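Local coordinates for protein Csm3 (Thermoplasma volcanium, PDB 6AE2) that probably binds the CRISPR RNA and cleaves target RNA as a RAMP-family subunit of the type III-A CRISPR-Cas (Csm) effector complex, at residues I87-E92 with V105-G110; I201-E205 with V220-L224; L42-G46 with S58-T62. All blocks are in the same frame, centred on the assembly; numbering follows the deposited sequence.

Contact 1. Residues I87-E92 with V105-G110; sequences IRSLLE and VSKMFG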
loop_
_atom_site.group_PDB
_atom_site.type_symbol
_atom_site.label_atom_id
_atom_site.label_comp_id
_atom_site.label_asym_id
_atom_site.label_seq_id
_atom_site.Cartn_x
_atom_site.Cartn_y
_atom_site.Cartn_z
ATOM N N ILE A 87 12.150 6.663 0.095
ATOM C CA ILE A 87 11.891 8.044 0.493
ATOM C C ILE A 87 12.787 8.995 -0.285
ATOM O O ILE A 87 12.345 10.060 -0.738
ATOM C CB ILE A 87 12.074 8.212 2.014
ATOM C CG1 ILE A 87 11.019 7.414 2.780
ATOM C CG2 ILE A 87 12.004 9.680 2.407
ATOM C CD1 ILE A 87 11.237 7.419 4.280
ATOM N N ARG A 88 14.056 8.622 -0.467
ATOM C CA ARG A 88 14.983 9.479 -1.198
ATOM C C ARG A 88 14.532 9.662 -2.643
ATOM O O ARG A 88 14.484 10.787 -3.153
ATOM C CB ARG A 88 16.394 8.896 -1.148
ATOM C CG ARG A 88 17.483 9.926 -1.394
ATOM C CD ARG A 88 18.582 9.388 -2.295
ATOM N NE ARG A 88 19.535 10.434 -2.655
ATOM C CZ ARG A 88 20.698 10.632 -2.042
ATOM N NH1 ARG A 88 21.063 9.849 -1.036
ATOM N NH2 ARG A 88 21.498 11.614 -2.437
ATOM N N SER A 89 14.185 8.559 -3.314
ATOM C CA SER A 89 13.742 8.649 -4.702
ATOM C C SER A 89 12.479 9.488 -4.837
ATOM O O SER A 89 12.308 10.192 -5.839
ATOM C CB SER A 89 13.513 7.250 -5.272
ATOM O OG SER A 89 12.338 6.668 -4.735
ATOM N N LEU A 90 11.591 9.435 -3.839
ATOM C CA LEU A 90 10.362 10.219 -3.900
ATOM C C LEU A 90 10.648 11.712 -3.782
ATOM O O LEU A 90 10.011 12.528 -4.460
ATOM C CB LEU A 90 9.399 9.772 -2.802
ATOM C CG LEU A 90 8.751 8.399 -2.996
ATOM C CD1 LEU A 90 8.331 7.821 -1.661
ATOM C CD2 LEU A 90 7.564 8.495 -3.936
ATOM N N LEU A 91 11.600 12.090 -2.926
ATOM C CA LEU A 91 11.944 13.501 -2.797
ATOM C C LEU A 91 12.657 14.008 -4.044
ATOM O O LEU A 91 12.462 15.158 -4.453
ATOM C CB LEU A 91 12.800 13.723 -1.552
ATOM C CG LEU A 91 12.084 13.512 -0.216
ATOM C CD1 LEU A 91 13.075 13.125 0.876
ATOM C CD2 LEU A 91 11.295 14.753 0.175
ATOM N N GLU A 92 13.482 13.164 -4.663
ATOM C CA GLU A 92 14.120 13.541 -5.917
ATOM C C GLU A 92 13.121 13.629 -7.063
ATOM O O GLU A 92 13.387 14.325 -8.048
ATOM C CB GLU A 92 15.233 12.549 -6.260
ATOM C CG GLU A 92 16.424 12.621 -5.320
ATOM C CD GLU A 92 17.290 11.379 -5.373
ATOM O OE1 GLU A 92 16.746 10.281 -5.619
ATOM O OE2 GLU A 92 18.517 11.499 -5.164
ATOM N N VAL A 105 18.353 17.149 0.720
ATOM C CA VAL A 105 18.191 15.723 0.453
ATOM C C VAL A 105 19.549 15.038 0.409
ATOM O O VAL A 105 19.780 14.028 1.086
ATOM C CB VAL A 105 17.408 15.507 -0.857
ATOM C CG1 VAL A 105 17.535 14.065 -1.327
ATOM C CG2 VAL A 105 15.950 15.890 -0.673
ATOM N N SER A 106 20.472 15.585 -0.386
ATOM C CA SER A 106 21.823 15.036 -0.442
ATOM C C SER A 106 22.502 15.118 0.918
ATOM O O SER A 106 23.118 14.149 1.378
ATOM C CB SER A 106 22.647 15.776 -1.499
ATOM O OG SER A 106 22.528 15.174 -2.776
ATOM N N LYS A 107 22.389 16.272 1.586
ATOM C CA LYS A 107 23.073 16.462 2.860
ATOM C C LYS A 107 22.588 15.478 3.918
ATOM O O LYS A 107 23.367 15.069 4.787
ATOM C CB LYS A 107 22.886 17.897 3.345
ATOM C CG LYS A 107 23.975 18.374 4.292
ATOM C CD LYS A 107 25.357 18.142 3.699
ATOM C CE LYS A 107 26.452 18.581 4.655
ATOM N NZ LYS A 107 27.267 19.694 4.093
ATOM N N MET A 108 21.317 15.082 3.859
ATOM C CA MET A 108 20.766 14.131 4.820
ATOM C C MET A 108 21.014 12.688 4.388
ATOM O O MET A 108 21.630 11.908 5.119
ATOM C CB MET A 108 19.266 14.383 5.005
ATOM C CG MET A 108 18.930 15.458 6.021
ATOM S SD MET A 108 17.189 15.427 6.486
ATOM C CE MET A 108 17.096 13.869 7.364
ATOM N N PHE A 109 20.539 12.325 3.198
ATOM C CA PHE A 109 20.602 10.946 2.731
ATOM C C PHE A 109 21.960 10.571 2.148
ATOM O O PHE A 109 22.180 9.392 1.850
ATOM C CB PHE A 109 19.501 10.697 1.694
ATOM C CG PHE A 109 18.105 10.867 2.237
ATOM C CD1 PHE A 109 17.573 12.130 2.449
ATOM C CD2 PHE A 109 17.324 9.762 2.533
ATOM C CE1 PHE A 109 16.293 12.286 2.948
ATOM C CE2 PHE A 109 16.042 9.912 3.031
ATOM C CZ PHE A 109 15.526 11.176 3.239
ATOM N N GLY A 110 22.864 11.525 1.979
ATOM C CA GLY A 110 24.202 11.221 1.512
ATOM C C GLY A 110 24.411 11.596 0.056
ATOM O O GLY A 110 23.498 11.526 -0.775
#
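Arg88 reaches from its helix to the end of helix 104-109 and holds the carbonyl oxygen of Gly110 with two nitrogens. Arg88 NH2 lies 2.6 Å from Gly110 O, nearly in line with the C=O bond, while Arg88 NH1 gives a more bent bond to the same oxygen at 3.0 Å. Both bonds lie in the guanidinium plane, which fixes the rotation of the group. Its third nitrogen, Arg88 NE, makes a salt bridge with Glu92 OE2 at 2.9 Å, approaching that oxygen from above the carboxylate plane. Gly110, with positive phi, has left helical geometry.

Closer to the backbone of 87-92, the aliphatic part of Arg88 runs alongside Phe109, pointing the other way, with Arg88 CG 3.8 Å from Phe109 CB. The guanidinium and ring planes are 64° apart. The side chains of Ile87 and Leu91 each run at about a right angle to that of Phe109 and meet its ring obliquely: Ile87 CG2 is 3.9 Å from Phe109 CZ, and Leu91 CD1 is equally near Phe109 CE1. Leu91 CB also meets Val105 CG2 at 3.9 Å.

This is a nearly antiparallel helix-helix contact (174°, segment axes 11.2 Å apart) among the helices lying against the RAMP sheet, with an arginine tying one helix to the C-terminal end of the other. Leu125 of strand 125-132 packs on Phe109, and Thr199 of helix 190-205 on Leu91.

Contact 2. Residues I201-E205 with V220-L224; sequences ISLLE and VKITL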
loop_
_atom_site.group_PDB
_atom_site.type_symbol
_atom_site.label_atom_id
_atom_site.label_comp_id
_atom_site.label_asym_id
_atom_site.label_seq_id
_atom_site.Cartn_x
_atom_site.Cartn_y
_atom_site.Cartn_z
ATOM N N ILE A 201 8.158 10.975 4.290
ATOM C CA ILE A 201 7.257 9.945 4.794
ATOM C C ILE A 201 5.851 10.157 4.245
ATOM O O ILE A 201 5.157 9.197 3.889
ATOM C CB ILE A 201 7.277 9.932 6.335
ATOM C CG1 ILE A 201 8.576 9.301 6.845
ATOM C CG2 ILE A 201 6.059 9.201 6.895
ATOM C CD1 ILE A 201 8.748 9.389 8.346
ATOM N N SER A 202 5.415 11.417 4.154
ATOM C CA SER A 202 4.103 11.711 3.581
ATOM C C SER A 202 4.024 11.252 2.131
ATOM O O SER A 202 3.018 10.669 1.706
ATOM C CB SER A 202 3.809 13.207 3.690
ATOM O OG SER A 202 3.207 13.520 4.932
ATOM N N LEU A 203 5.080 11.511 1.353
ATOM C CA LEU A 203 5.119 11.061 -0.035
ATOM C C LEU A 203 4.986 9.547 -0.128
ATOM O O LEU A 203 4.286 9.029 -1.006
ATOM C CB LEU A 203 6.421 11.518 -0.691
ATOM C CG LEU A 203 6.560 12.999 -1.042
ATOM C CD1 LEU A 203 7.862 13.243 -1.786
ATOM C CD2 LEU A 203 5.373 13.472 -1.865
ATOM N N LEU A 204 5.644 8.821 0.780
ATOM C CA LEU A 204 5.656 7.364 0.709
ATOM C C LEU A 204 4.274 6.771 0.954
ATOM O O LEU A 204 3.935 5.731 0.378
ATOM C CB LEU A 204 6.666 6.807 1.715
ATOM C CG LEU A 204 6.670 5.297 1.965
ATOM C CD1 LEU A 204 6.964 4.536 0.684
ATOM C CD2 LEU A 204 7.680 4.939 3.040
ATOM N N GLU A 205 3.461 7.415 1.792
ATOM C CA GLU A 205 2.153 6.860 2.119
ATOM C C GLU A 205 1.161 6.992 0.971
ATOM O O GLU A 205 0.205 6.212 0.902
ATOM C CB GLU A 205 1.609 7.518 3.385
ATOM C CG GLU A 205 2.608 7.495 4.532
ATOM C CD GLU A 205 1.965 7.716 5.883
ATOM O OE1 GLU A 205 2.228 6.916 6.804
ATOM O OE2 GLU A 205 1.197 8.691 6.023
ATOM N N VAL A 220 1.706 1.472 2.982
ATOM C CA VAL A 220 2.319 1.433 4.301
ATOM C C VAL A 220 1.939 2.692 5.069
ATOM O O VAL A 220 1.859 3.782 4.494
ATOM C CB VAL A 220 3.850 1.284 4.166
ATOM C CG1 VAL A 220 4.570 1.881 5.352
ATOM C CG2 VAL A 220 4.222 -0.182 3.975
ATOM N N LYS A 221 1.679 2.538 6.364
ATOM C CA LYS A 221 1.500 3.666 7.269
ATOM C C LYS A 221 2.707 3.726 8.198
ATOM O O LYS A 221 2.986 2.763 8.921
ATOM C CB LYS A 221 0.206 3.543 8.071
ATOM C CG LYS A 221 0.076 4.584 9.168
ATOM C CD LYS A 221 -0.871 4.127 10.264
ATOM C CE LYS A 221 -2.319 4.179 9.803
ATOM N NZ LYS A 221 -3.272 3.984 10.931
ATOM N N ILE A 222 3.422 4.847 8.169
ATOM C CA ILE A 222 4.628 5.042 8.964
ATOM C C ILE A 222 4.302 5.981 10.115
ATOM O O ILE A 222 3.718 7.051 9.907
ATOM C CB ILE A 222 5.785 5.590 8.110
ATOM C CG1 ILE A 222 6.236 4.533 7.098
ATOM C CG2 ILE A 222 6.941 6.036 8.998
ATOM C CD1 ILE A 222 7.680 4.660 6.667
ATOM N N THR A 223 4.673 5.577 11.328
ATOM C CA THR A 223 4.424 6.352 12.538
ATOM C C THR A 223 5.749 6.582 13.250
ATOM O O THR A 223 6.338 5.642 13.800
ATOM C CB THR A 223 3.433 5.643 13.462
ATOM O OG1 THR A 223 2.267 5.279 12.717
ATOM C CG2 THR A 223 3.026 6.555 14.619
ATOM N N LEU A 224 6.223 7.824 13.228
ATOM C CA LEU A 224 7.308 8.227 14.107
ATOM C C LEU A 224 6.749 8.579 15.476
ATOM O O LEU A 224 5.686 9.195 15.588
ATOM C CB LEU A 224 8.063 9.428 13.535
ATOM C CG LEU A 224 8.738 9.285 12.172
ATOM C CD1 LEU A 224 9.508 10.551 11.812
ATOM C CD2 LEU A 224 9.651 8.073 12.163
HETATM O O HOH W 1 2.448 3.606 1.158
#
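Glu205 places CG anti to its carbonyl carbon (chi1 -51°), and with the chain extended beyond CG the carboxylate reaches strand 220-230, where Ile222 N donates to Glu205 OE1. The bond measures 2.8 Å and is nearly straight, 165° at the hydrogen; the amide meets the oxygen nearly along its C-O axis. On the way Glu205 CG passes Val220 O at 3.8 Å. The carboxylate thus ties this part of helix 190-205 to the backbone of the strand.

In Leu204, CG stands anti to the backbone N (chi1 170°), carrying CD2 to within 3.6 Å of Ile222 CD1, where the two side chains cross at about a right angle. Ile201 uses two branches: CG2 rests 3.8 Å from Ile222 CB, and CD1 lies 3.7 Å from Leu224 CD1. Ile222 is therefore packed by residues one helical turn apart. At the Val220 end of the strand segment a water lies between the two backbones, 2.7 Å from Leu204 O and accepting from Val220 N at 2.9 Å.

Met34 of strand 26-38 touches Ile222 and Leu224, while Ile87 of helix 80-93 touches Ile201. The helix lies against the strand in nearly antiparallel direction, the segment axes 8.3 Å apart. Helices laid on one face of an antiparallel sheet are characteristic of the ferredoxin-like, RRM-type fold of RAMP proteins, and here helix 190-205 packs on strand 220-230, the outermost of the sheet within this chain.

Contact 3. Residues L42-G46 with S58-T62; sequences LHIGG and SPVIT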
loop_
_atom_site.group_PDB
_atom_site.type_symbol
_atom_site.label_atom_id
_atom_site.label_comp_id
_atom_site.label_asym_id
_atom_site.label_seq_id
_atom_site.Cartn_x
_atom_site.Cartn_y
_atom_site.Cartn_z
ATOM N N LEU A 42 2.629 -6.481 1.300
ATOM C CA LEU A 42 3.918 -5.850 1.063
ATOM C C LEU A 42 4.918 -6.891 0.587
ATOM O O LEU A 42 5.075 -7.940 1.218
ATOM C CB LEU A 42 4.422 -5.163 2.333
ATOM C CG LEU A 42 5.907 -4.820 2.410
ATOM C CD1 LEU A 42 6.236 -3.635 1.515
ATOM C CD2 LEU A 42 6.297 -4.530 3.848
ATOM N N HIS A 43 5.588 -6.597 -0.524
ATOM C CA HIS A 43 6.542 -7.520 -1.131
ATOM C C HIS A 43 7.887 -6.823 -1.305
ATOM O O HIS A 43 8.057 -6.004 -2.215
ATOM C CB HIS A 43 6.024 -8.054 -2.461
ATOM C CG HIS A 43 6.982 -8.985 -3.134
ATOM N ND1 HIS A 43 7.107 -10.313 -2.782
ATOM C CD2 HIS A 43 7.891 -8.771 -4.115
ATOM C CE1 HIS A 43 8.043 -10.878 -3.527
ATOM N NE2 HIS A 43 8.533 -9.963 -4.344
ATOM N N ILE A 44 8.833 -7.159 -0.432
ATOM C CA ILE A 44 10.234 -6.795 -0.598
ATOM C C ILE A 44 10.983 -8.084 -0.900
ATOM O O ILE A 44 11.121 -8.950 -0.028
ATOM C CB ILE A 44 10.799 -6.085 0.637
ATOM C CG1 ILE A 44 10.076 -4.756 0.857
ATOM C CG2 ILE A 44 12.291 -5.853 0.479
ATOM C CD1 ILE A 44 10.088 -4.275 2.288
ATOM N N GLY A 45 11.441 -8.226 -2.142
ATOM C CA GLY A 45 12.005 -9.490 -2.575
ATOM C C GLY A 45 13.346 -9.787 -1.932
ATOM O O GLY A 45 14.093 -8.890 -1.540
ATOM N N GLY A 46 13.653 -11.077 -1.836
ATOM C CA GLY A 46 14.900 -11.529 -1.249
ATOM C C GLY A 46 16.099 -11.307 -2.146
ATOM O O GLY A 46 17.129 -11.965 -1.992
ATOM N N SER A 58 8.161 -16.012 -5.900
ATOM C CA SER A 58 9.165 -15.100 -5.368
ATOM C C SER A 58 8.887 -14.813 -3.896
ATOM O O SER A 58 7.860 -14.210 -3.559
ATOM C CB SER A 58 9.195 -13.800 -6.174
ATOM O OG SER A 58 7.920 -13.189 -6.205
ATOM N N PRO A 59 9.768 -15.234 -2.995
ATOM C CA PRO A 59 9.539 -15.003 -1.567
ATOM C C PRO A 59 10.010 -13.621 -1.138
ATOM O O PRO A 59 10.771 -12.945 -1.833
ATOM C CB PRO A 59 10.376 -16.099 -0.902
ATOM C CG PRO A 59 11.528 -16.272 -1.833
ATOM C CD PRO A 59 10.996 -16.014 -3.233
ATOM N N VAL A 60 9.537 -13.210 0.032
ATOM C CA VAL A 60 9.960 -11.947 0.614
ATOM C C VAL A 60 11.210 -12.187 1.448
ATOM O O VAL A 60 11.496 -13.305 1.884
ATOM C CB VAL A 60 8.848 -11.299 1.459
ATOM C CG1 VAL A 60 7.658 -10.932 0.586
ATOM C CG2 VAL A 60 8.434 -12.226 2.570
ATOM N N ILE A 61 11.969 -11.117 1.674
ATOM C CA ILE A 61 13.213 -11.224 2.426
ATOM C C ILE A 61 12.895 -11.504 3.890
ATOM O O ILE A 61 11.979 -10.908 4.473
ATOM C CB ILE A 61 14.058 -9.953 2.243
ATOM C CG1 ILE A 61 15.493 -10.180 2.721
ATOM C CG2 ILE A 61 13.421 -8.747 2.936
ATOM C CD1 ILE A 61 16.453 -9.097 2.272
ATOM N N THR A 62 13.629 -12.440 4.485
ATOM C CA THR A 62 13.373 -12.871 5.852
ATOM C C THR A 62 14.679 -12.961 6.630
ATOM O O THR A 62 15.777 -12.937 6.066
ATOM C CB THR A 62 12.653 -14.228 5.894
ATOM O OG1 THR A 62 13.480 -15.231 5.293
ATOM C CG2 THR A 62 11.327 -14.164 5.154
#
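A single beta bridge, Gly45 with Val60, joins two parts of the connection between strands 26-38 and 62-67, of which residues 47-56 are not modelled. Ile61 N donates to Ile44 O at 2.9 Å, nearly straight onto the carbonyl, and Val60 CA adds a CA-H...O contact to the same oxygen at 3.3 Å. A second bond, Gly46 N to Pro59 O, is long and weak at 3.4 Å, and Gly46 is poorly ordered.

His43 packs on Ser58 and Val60. Its CG is anti to the backbone N (chi1 179°), which swings the imidazole toward the other segment: Ser58 O sits at the edge of the imidazole, near its plane, 3.3 Å from His43 CE1, and His43 ND1 lies 3.5 Å from Val60 CG1. His43 ND1 is hydrogen-bonded to Glu168 O of strand 166-170. Ile44 CG2 and Ile61 CG2 touch at 4.0 Å.

The segments run at 88° to each other, so they meet briefly rather than pairing along their length. Strand 166-170 lies beside them: Ile167 touches His43 and Ser58, and Glu168 OE1 accepts from Val60 N. Strand 71-78 flanks the isoleucines, with Ile78 against Ile44 and Tyr77 against Ile61.

Contacts 1 and 2 adjoin, their centres about 15 Å apart, because helix 80-93 packs on helix 190-205. Leu90 CD1 lies 3.6 Å from Leu204 CA, and Ile87 CD1 is 4.1 Å from Ile201 CG1. Helix 80-93 thus meets helix 104-109 in contact 1 and helix 190-205 beside it, and the latter meets strand 220-230 in contact 2. Contact 3 lies in the connection between strands 26-38 and 62-67: its centre is about 24 Å from that of contact 1 and about 20 Å from that of contact 2. Its nearest atoms come within about 5 Å of contact 2 without touching. Leu209 bridges this gap, touching Leu42 as well as Leu204 and Val220.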